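Local coordinates for protein CT263 (Chlamydia trachomatis, PDB 4QAS) that probably hydrolyses the N-glycosidic bond of a futalosine-type nucleoside, as an MTAN-family nucleosidase in the futalosine route to menaquinone, at residues 25-30 against 36-41; 128-133 against 171-176. The protein carries 1 engineered substitution. All blocks are in the same frame, centred on the assembly; numbering follows the deposited sequence.

Contact 1 of 2, residues 25-30 against 36-41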
ATOM      1  N   LEU A  25       0.875   3.679  -4.830  1.00 14.66           N
ATOM      2  CA  LEU A  25       1.513   3.109  -3.638  1.00 14.93           C
ATOM      3  C   LEU A  25       2.993   3.399  -3.550  1.00 14.89           C
ATOM      4  O   LEU A  25       3.541   3.419  -2.451  1.00 16.80           O
ATOM      5  CB  LEU A  25       1.426   1.600  -3.671  1.00 20.56           C
ATOM      6  CG  LEU A  25       0.124   0.919  -3.453  1.00 21.32           C
ATOM      7  CD1 LEU A  25       0.447  -0.606  -3.424  1.00 23.53           C
ATOM      8  CD2 LEU A  25      -0.507   1.375  -2.168  1.00 25.83           C
ATOM      9  N   PHE A  26       3.679   3.546  -4.690  1.00 16.90           N
ATOM     10  CA  PHE A  26       5.113   3.761  -4.751  1.00 17.07           C
ATOM     11  C   PHE A  26       5.389   4.970  -5.624  1.00 16.43           C
ATOM     12  O   PHE A  26       4.591   5.268  -6.531  1.00 19.44           O
ATOM     13  CB  PHE A  26       5.835   2.535  -5.346  1.00 18.61           C
ATOM     14  CG  PHE A  26       5.562   1.271  -4.624  1.00 19.58           C
ATOM     15  CD1 PHE A  26       6.244   0.966  -3.456  1.00 19.27           C
ATOM     16  CD2 PHE A  26       4.643   0.392  -5.101  1.00 19.12           C
ATOM     17  CE1 PHE A  26       5.982  -0.206  -2.783  1.00 24.75           C
ATOM     18  CE2 PHE A  26       4.382  -0.774  -4.443  1.00 19.28           C
ATOM     19  CZ  PHE A  26       5.069  -1.073  -3.273  1.00 21.07           C
ATOM     20  N   PRO A  27       6.483   5.636  -5.414  1.00 19.05           N
ATOM     21  CA  PRO A  27       6.825   6.818  -6.240  1.00 20.15           C
ATOM     22  C   PRO A  27       7.447   6.393  -7.569  1.00 20.38           C
ATOM     23  O   PRO A  27       8.629   6.591  -7.839  1.00 22.29           O
ATOM     24  CB  PRO A  27       7.784   7.604  -5.332  1.00 22.78           C
ATOM     25  CG  PRO A  27       8.428   6.565  -4.500  1.00 25.27           C
ATOM     26  CD  PRO A  27       7.388   5.530  -4.248  1.00 20.05           C
ATOM     27  N   PHE A  28       6.622   5.777  -8.412  1.00 20.47           N
ATOM     28  CA  PHE A  28       7.058   5.346  -9.735  1.00 19.52           C
ATOM     29  C   PHE A  28       7.447   6.539 -10.592  1.00 22.16           C
ATOM     30  O   PHE A  28       6.953   7.657 -10.416  1.00 24.83           O
ATOM     31  CB  PHE A  28       5.909   4.644 -10.449  1.00 18.68           C
ATOM     32  CG  PHE A  28       5.590   3.267  -9.926  1.00 15.58           C
ATOM     33  CD1 PHE A  28       6.344   2.177 -10.295  1.00 16.26           C
ATOM     34  CD2 PHE A  28       4.516   3.058  -9.091  1.00 17.66           C
ATOM     35  CE1 PHE A  28       6.056   0.923  -9.831  1.00 16.79           C
ATOM     36  CE2 PHE A  28       4.213   1.792  -8.631  1.00 15.67           C
ATOM     37  CZ  PHE A  28       4.977   0.729  -9.008  1.00 16.37           C
ATOM     38  N   SER A  29       8.320   6.283 -11.551  1.00 21.57           N
ATOM     39  CA  SER A  29       8.644   7.236 -12.597  1.00 24.60           C
ATOM     40  C   SER A  29       8.419   6.562 -13.942  1.00 23.89           C
ATOM     41  O   SER A  29       8.432   5.335 -14.045  1.00 25.04           O
ATOM     42  CB  SER A  29      10.090   7.712 -12.478  1.00 35.09           C
ATOM     43  OG  SER A  29      10.990   6.625 -12.556  1.00 37.64           O
ATOM     44  N   LEU A  30       8.130   7.377 -14.950  1.00 25.62           N
ATOM     45  CA  LEU A  30       8.062   6.905 -16.327  1.00 28.61           C
ATOM     46  C   LEU A  30       9.474   6.900 -16.881  1.00 30.03           C
ATOM     47  O   LEU A  30      10.156   7.923 -16.835  1.00 34.26           O
ATOM     48  CB  LEU A  30       7.190   7.850 -17.148  1.00 35.82           C
ATOM     49  CG  LEU A  30       6.887   7.385 -18.570  1.00 61.80           C
ATOM     50  CD1 LEU A  30       6.002   6.150 -18.534  1.00 70.97           C
ATOM     51  CD2 LEU A  30       6.234   8.495 -19.379  1.00 67.89           C
ATOM     52  N   TYR A  36       6.306   2.356 -16.354  1.00 20.97           N
ATOM     53  CA  TYR A  36       6.584   2.812 -14.995  1.00 18.87           C
ATOM     54  C   TYR A  36       7.572   1.911 -14.280  1.00 17.90           C
ATOM     55  O   TYR A  36       7.520   0.688 -14.398  1.00 19.26           O
ATOM     56  CB  TYR A  36       5.331   2.820 -14.140  1.00 20.11           C
ATOM     57  CG  TYR A  36       4.176   3.538 -14.726  1.00 25.14           C
ATOM     58  CD1 TYR A  36       4.028   4.886 -14.537  1.00 31.64           C
ATOM     59  CD2 TYR A  36       3.193   2.855 -15.432  1.00 24.14           C
ATOM     60  CE1 TYR A  36       2.942   5.562 -15.056  1.00 38.31           C
ATOM     61  CE2 TYR A  36       2.107   3.516 -15.954  1.00 29.36           C
ATOM     62  CZ  TYR A  36       1.990   4.871 -15.762  1.00 30.42           C
ATOM     63  OH  TYR A  36       0.899   5.526 -16.285  1.00 38.00           O
ATOM     64  N   THR A  37       8.454   2.530 -13.498  1.00 18.98           N
ATOM     65  CA  THR A  37       9.494   1.786 -12.804  1.00 17.38           C
ATOM     66  C   THR A  37       9.758   2.413 -11.444  1.00 19.69           C
ATOM     67  O   THR A  37       9.647   3.631 -11.269  1.00 19.15           O
ATOM     68  CB  THR A  37      10.773   1.776 -13.645  1.00 22.51           C
ATOM     69  OG1 THR A  37      11.721   0.867 -13.067  1.00 22.80           O
ATOM     70  CG2 THR A  37      11.387   3.181 -13.753  1.00 21.07           C
ATOM     71  N   TYR A  38      10.156   1.555 -10.505  1.00 18.87           N
ATOM     72  CA  TYR A  38      10.524   1.968  -9.158  1.00 19.10           C
ATOM     73  C   TYR A  38      11.501   0.930  -8.647  1.00 18.73           C
ATOM     74  O   TYR A  38      11.360  -0.252  -8.961  1.00 21.15           O
ATOM     75  CB  TYR A  38       9.277   1.964  -8.268  1.00 18.98           C
ATOM     76  CG  TYR A  38       9.567   2.157  -6.799  1.00 18.52           C
ATOM     77  CD1 TYR A  38      10.049   3.363  -6.339  1.00 19.71           C
ATOM     78  CD2 TYR A  38       9.331   1.148  -5.878  1.00 19.19           C
ATOM     79  CE1 TYR A  38      10.321   3.579  -4.988  1.00 22.18           C
ATOM     80  CE2 TYR A  38       9.591   1.359  -4.517  1.00 20.79           C
ATOM     81  CZ  TYR A  38      10.080   2.564  -4.098  1.00 20.20           C
ATOM     82  OH  TYR A  38      10.329   2.759  -2.752  1.00 23.96           O
ATOM     83  N   HIS A  39      12.492   1.350  -7.881  1.00 22.76           N
ATOM     84  CA  HIS A  39      13.396   0.390  -7.264  1.00 25.79           C
ATOM     85  C   HIS A  39      13.765   0.854  -5.866  1.00 28.02           C
ATOM     86  O   HIS A  39      13.841   2.051  -5.586  1.00 29.37           O
ATOM     87  CB  HIS A  39      14.649   0.165  -8.105  1.00 38.91           C
ATOM     88  CG  HIS A  39      15.548   1.357  -8.163  1.00 50.21           C
ATOM     89  ND1 HIS A  39      16.617   1.523  -7.309  1.00 62.66           N
ATOM     90  CD2 HIS A  39      15.523   2.453  -8.954  1.00 67.03           C
ATOM     91  CE1 HIS A  39      17.219   2.668  -7.579  1.00 74.59           C
ATOM     92  NE2 HIS A  39      16.574   3.253  -8.573  1.00 75.42           N
ATOM     93  N   THR A  40      13.925  -0.117  -4.973  1.00 24.26           N
ATOM     94  CA  THR A  40      14.448   0.152  -3.645  1.00 31.47           C
ATOM     95  C   THR A  40      15.047  -1.141  -3.139  1.00 33.24           C
ATOM     96  O   THR A  40      14.533  -2.226  -3.425  1.00 28.88           O
ATOM     97  CB  THR A  40      13.360   0.609  -2.671  1.00 48.25           C
ATOM     98  OG1 THR A  40      13.964   1.151  -1.492  1.00 70.64           O
ATOM     99  CG2 THR A  40      12.490  -0.557  -2.291  1.00 47.76           C
ATOM    100  N   GLU A  41      16.119  -1.014  -2.366  1.00 42.97           N
ATOM    101  CA  GLU A  41      16.772  -2.168  -1.763  1.00 40.46           C
ATOM    102  C   GLU A  41      17.105  -3.135  -2.900  1.00 29.77           C
ATOM    103  O   GLU A  41      17.735  -2.725  -3.885  1.00 32.44           O
ATOM    104  CB  GLU A  41      15.885  -2.722  -0.652  1.00 56.62           C
ATOM    105  CG  GLU A  41      15.295  -1.684   0.307  1.00 70.61           C
ATOM    106  CD  GLU A  41      16.263  -1.248   1.389  1.00 69.93           C
ATOM    107  OE1 GLU A  41      17.478  -1.503   1.252  1.00 62.73           O
ATOM    108  OE2 GLU A  41      15.799  -0.653   2.386  1.00 70.02           O
TER
HETATM  109  O   HOH W   1      11.060   5.586  -9.815  1.00 47.47           O

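Contact 2 of 2, residues 128-133 against 171-176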
ATOM      1  N   PRO A 128     -16.641  -9.269 -23.115  1.00 55.39           N
ATOM      2  CA  PRO A 128     -17.061  -9.449 -21.723  1.00 55.65           C
ATOM      3  C   PRO A 128     -18.376 -10.203 -21.647  1.00 41.24           C
ATOM      4  O   PRO A 128     -19.287  -9.996 -22.460  1.00 43.07           O
ATOM      5  CB  PRO A 128     -17.205  -8.016 -21.195  1.00 64.02           C
ATOM      6  CG  PRO A 128     -16.598  -7.135 -22.241  1.00 69.01           C
ATOM      7  CD  PRO A 128     -16.742  -7.863 -23.529  1.00 62.75           C
ATOM      8  N   TYR A 129     -18.442 -11.112 -20.679  1.00 45.69           N
ATOM      9  CA  TYR A 129     -19.639 -11.896 -20.432  1.00 41.16           C
ATOM     10  C   TYR A 129     -20.696 -11.010 -19.797  1.00 34.33           C
ATOM     11  O   TYR A 129     -20.510 -10.499 -18.688  1.00 30.88           O
ATOM     12  CB  TYR A 129     -19.317 -13.062 -19.497  1.00 39.47           C
ATOM     13  CG  TYR A 129     -19.101 -14.380 -20.188  1.00 46.74           C
ATOM     14  CD1 TYR A 129     -20.166 -15.127 -20.642  1.00 55.31           C
ATOM     15  CD2 TYR A 129     -17.833 -14.889 -20.370  1.00 69.93           C
ATOM     16  CE1 TYR A 129     -19.978 -16.339 -21.271  1.00 75.15           C
ATOM     17  CE2 TYR A 129     -17.626 -16.092 -20.994  1.00 86.69           C
ATOM     18  CZ  TYR A 129     -18.701 -16.817 -21.444  1.00 89.10           C
ATOM     19  OH  TYR A 129     -18.482 -18.024 -22.067  1.00 95.91           O
ATOM     20  N   ARG A 130     -21.796 -10.831 -20.508  1.00 31.21           N
ATOM     21  CA  ARG A 130     -23.041 -10.337 -19.943  1.00 37.06           C
ATOM     22  C   ARG A 130     -24.119 -11.405 -20.053  1.00 44.07           C
ATOM     23  O   ARG A 130     -25.307 -11.100 -20.006  1.00 44.44           O
ATOM     24  CB  ARG A 130     -23.447  -9.038 -20.635  1.00 40.96           C
ATOM     25  CG  ARG A 130     -22.423  -7.933 -20.473  1.00 53.10           C
ATOM     26  CD  ARG A 130     -22.873  -6.645 -21.127  1.00 85.07           C
ATOM     27  NE  ARG A 130     -21.897  -5.576 -20.938  1.00111.65           N
ATOM     28  CZ  ARG A 130     -22.021  -4.351 -21.440  1.00137.57           C
ATOM     29  NH1 ARG A 130     -23.080  -4.032 -22.172  1.00147.24           N
ATOM     30  NH2 ARG A 130     -21.080  -3.442 -21.211  1.00150.34           N
ATOM     31  N   ASP A 131     -23.699 -12.667 -20.157  1.00 54.41           N
ATOM     32  CA  ASP A 131     -24.552 -13.804 -20.481  1.00 75.31           C
ATOM     33  C   ASP A 131     -25.363 -14.300 -19.300  1.00 75.94           C
ATOM     34  O   ASP A 131     -26.110 -15.272 -19.450  1.00 92.59           O
ATOM     35  CB  ASP A 131     -23.669 -14.966 -20.917  1.00 87.86           C
ATOM     36  CG  ASP A 131     -23.847 -15.336 -22.364  1.00 99.47           C
ATOM     37  OD1 ASP A 131     -23.770 -14.434 -23.219  1.00101.75           O
ATOM     38  OD2 ASP A 131     -24.053 -16.535 -22.645  1.00106.23           O
ATOM     39  N   GLY A 132     -25.225 -13.684 -18.142  1.00 52.53           N
ATOM     40  CA  GLY A 132     -25.753 -14.262 -16.935  1.00 39.12           C
ATOM     41  C   GLY A 132     -24.765 -15.196 -16.266  1.00 30.65           C
ATOM     42  O   GLY A 132     -23.544 -15.135 -16.443  1.00 31.73           O
ATOM     43  N   PHE A 133     -25.330 -16.070 -15.452  1.00 30.62           N
ATOM     44  CA  PHE A 133     -24.574 -16.910 -14.547  1.00 28.75           C
ATOM     45  C   PHE A 133     -24.432 -18.288 -15.165  1.00 29.49           C
ATOM     46  O   PHE A 133     -25.336 -18.763 -15.855  1.00 35.88           O
ATOM     47  CB  PHE A 133     -25.303 -16.981 -13.207  1.00 27.53           C
ATOM     48  CG  PHE A 133     -25.395 -15.651 -12.507  1.00 24.80           C
ATOM     49  CD1 PHE A 133     -26.440 -14.787 -12.749  1.00 25.51           C
ATOM     50  CD2 PHE A 133     -24.409 -15.254 -11.630  1.00 23.27           C
ATOM     51  CE1 PHE A 133     -26.516 -13.566 -12.112  1.00 29.98           C
ATOM     52  CE2 PHE A 133     -24.495 -14.028 -10.973  1.00 22.74           C
ATOM     53  CZ  PHE A 133     -25.545 -13.192 -11.225  1.00 25.25           C
ATOM     54  N   GLU A 171     -27.511  -5.787 -16.055  1.00 26.71           N
ATOM     55  CA  GLU A 171     -27.737  -4.937 -14.888  1.00 26.06           C
ATOM     56  C   GLU A 171     -26.512  -4.875 -13.994  1.00 25.36           C
ATOM     57  O   GLU A 171     -26.337  -3.909 -13.246  1.00 28.85           O
ATOM     58  CB  GLU A 171     -28.912  -5.465 -14.068  1.00 30.92           C
ATOM     59  N   GLY A 172     -25.677  -5.904 -14.021  1.00 20.13           N
ATOM     60  CA  GLY A 172     -24.497  -5.946 -13.195  1.00 19.42           C
ATOM     61  C   GLY A 172     -23.374  -5.045 -13.649  1.00 18.46           C
ATOM     62  O   GLY A 172     -22.435  -4.815 -12.891  1.00 18.36           O
ATOM     63  N   GLN A 173     -23.439  -4.496 -14.863  1.00 22.45           N
ATOM     64  CA  GLN A 173     -22.300  -3.721 -15.350  1.00 21.51           C
ATOM     65  C   GLN A 173     -22.148  -2.390 -14.616  1.00 22.33           C
ATOM     66  O   GLN A 173     -21.032  -1.874 -14.510  1.00 22.30           O
ATOM     67  CB  GLN A 173     -22.424  -3.464 -16.854  1.00 22.70           C
ATOM     68  CG  GLN A 173     -22.463  -4.721 -17.713  1.00 29.82           C
ATOM     69  CD  GLN A 173     -21.245  -5.606 -17.523  1.00 29.02           C
ATOM     70  OE1 GLN A 173     -20.095  -5.157 -17.647  1.00 30.55           O
ATOM     71  NE2 GLN A 173     -21.485  -6.873 -17.191  1.00 27.95           N
ATOM     72  N   ASP A 174     -23.231  -1.819 -14.101  1.00 21.72           N
ATOM     73  CA  ASP A 174     -23.136  -0.513 -13.459  1.00 26.21           C
ATOM     74  C   ASP A 174     -22.221  -0.551 -12.246  1.00 21.09           C
ATOM     75  O   ASP A 174     -21.511   0.425 -11.967  1.00 21.72           O
ATOM     76  CB  ASP A 174     -24.525  -0.037 -13.037  1.00 31.31           C
ATOM     77  CG  ASP A 174     -25.295   0.607 -14.174  1.00 51.16           C
ATOM     78  OD1 ASP A 174     -24.659   1.241 -15.040  1.00 41.85           O
ATOM     79  OD2 ASP A 174     -26.538   0.475 -14.203  1.00 62.58           O
ATOM     80  N   PHE A 175     -22.200  -1.668 -11.525  1.00 19.49           N
ATOM     81  CA  PHE A 175     -21.336  -1.753 -10.356  1.00 19.28           C
ATOM     82  C   PHE A 175     -19.867  -1.614 -10.744  1.00 17.79           C
ATOM     83  O   PHE A 175     -19.094  -0.920 -10.068  1.00 18.56           O
ATOM     84  CB  PHE A 175     -21.560  -3.060  -9.603  1.00 18.66           C
ATOM     85  CG  PHE A 175     -20.905  -3.087  -8.263  1.00 17.79           C
ATOM     86  CD1 PHE A 175     -21.564  -2.596  -7.151  1.00 19.44           C
ATOM     87  CD2 PHE A 175     -19.624  -3.577  -8.110  1.00 17.33           C
ATOM     88  CE1 PHE A 175     -20.955  -2.615  -5.907  1.00 19.93           C
ATOM     89  CE2 PHE A 175     -19.012  -3.569  -6.881  1.00 18.93           C
ATOM     90  CZ  PHE A 175     -19.678  -3.104  -5.777  1.00 20.63           C
ATOM     91  N   LEU A 176     -19.458  -2.263 -11.836  1.00 17.82           N
ATOM     92  CA  LEU A 176     -18.104  -2.097 -12.355  1.00 17.22           C
ATOM     93  C   LEU A 176     -17.841  -0.645 -12.718  1.00 19.39           C
ATOM     94  O   LEU A 176     -16.819  -0.071 -12.331  1.00 21.63           O
ATOM     95  CB  LEU A 176     -17.934  -3.002 -13.580  1.00 20.77           C
ATOM     96  CG  LEU A 176     -16.672  -2.785 -14.428  1.00 20.81           C
ATOM     97  CD1 LEU A 176     -15.386  -2.981 -13.635  1.00 19.95           C
ATOM     98  CD2 LEU A 176     -16.708  -3.719 -15.627  1.00 21.69           C
TER
HETATM   99  O   HOH W   2     -19.261  -8.753 -17.088  1.00 25.56           O
HETATM  100  O   HOH W   3     -19.351  -2.981 -18.751  1.00 40.60           O

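Contact 1 of 2, residues 25-30 against 36-41
Ser29 and Thr37 hold the two strands together as an antiparallel hydrogen-bonded pair. Ser29 N gives its hydrogen to Thr37 O at 3.0 Å, nearly straight (171° at the hydrogen), and Thr37 N returns one to Ser29 O at 2.9 Å, more bent (153°). Leu30 and Tyr36 follow as a non-hydrogen-bonded pair, and there Tyr36 CA comes within 3.3 Å of Ser29 O in a CA-H...O contact. This is the ladder of a short beta hairpin, whose strand 36-40 pairs in turn with strand 43-49.

A bound water extends the polar contact beyond the ladder. It donates to Thr37 O at 2.8 Å and to Pro27 O, and accepts from Ser29 OG, so Thr37 O is gripped by both a backbone N-H and the water. Thr37 OG1 is hydrogen-bonded to Asp46 OD1 on strand 43-49.

The apolar part gathers round Tyr38. Chi1 of 171° swings the Tyr38 ring away from its own backbone N, and Phe26 CB sits over one face of it, 4.0 Å from the centroid. The Phe26 and Tyr38 rings, near parallel, are slid so far apart that they barely overlap; CD1 of Phe26 still meets Tyr38 CE2. Pro27, centre of an inverse gamma turn, sets its CG 3.6 Å from Tyr38 CE1. Phe28 crosses Tyr38 at about a right angle, with its CD1 3.6 Å from Tyr38 CB and its ring edge toward Thr37 C; it also packs on Leu45 and Val47 of strand 43-49.

Phe26 also meets the Tyr195 ring edge-to-face, and Gln185 of the second subunit packs on Phe26, Pro27 and Tyr38. The chemistry thus divides: two backbone bonds set the register and the water bridges beside them, while apolar contacts, many of them with Tyr38, pack residues 26-28 against the hairpin, beside the subunit interface.

Contact 2 of 2, residues 128-133 against 171-176
Gln173 NE2 is gripped twice: it donates to Thr169 O within its own chain and to a water at 2.9 Å, and that water passes a hydrogen on to Tyr129 O at 2.7 Å. The direct gap between Tyr129 O and Gln173 NE2 is 4.0 Å, so the water is what joins them. At the other end of the amide a second water donates to Gln173 OE1 at 2.6 Å and accepts from Arg130 NH2. The contact ties the loop between strands 119-124 and 139-141 to the helical segment 173-178, which follows strand 158-167 in the alpha/beta fold of the nucleosidase family. Beside the two waters the side chains touch directly. Arg130 runs extended from CG to NE. Gln173 CG, placed beside its backbone N by a chi1 of -61°, lies over one face of the guanidinium, 3.4 Å from Arg130 NE; the bend at chi2 then turns the amide along the arginine, with OE1 and NE2 reaching the two waters. Guanidinium and amide planes lie 30° apart, and no hydrogen bond links them. Arg130 is poorly ordered, so its end is less certain than the doubly held amide nitrogen. Gln173 also touches Asn166, the engineered position, on strand 158-167.

Contacts 1 and 2 sit on opposite sides of the chain's centre, with their own centres 34 Å apart and their nearest atoms about 19 Å apart. They are formed in series along the chain, so neither encloses the other. Only contact 1 meets the second subunit; contact 2 is a surface contact that no other chain of the assembly reaches. Contact 2 is also the one tied to strand 158-167, next to the engineered Asn166, an aspartate in the native protein and, as in related nucleosidases, probably part of the active site. Segments 25-30 and 36-41 belong instead to the dimer end of the molecule.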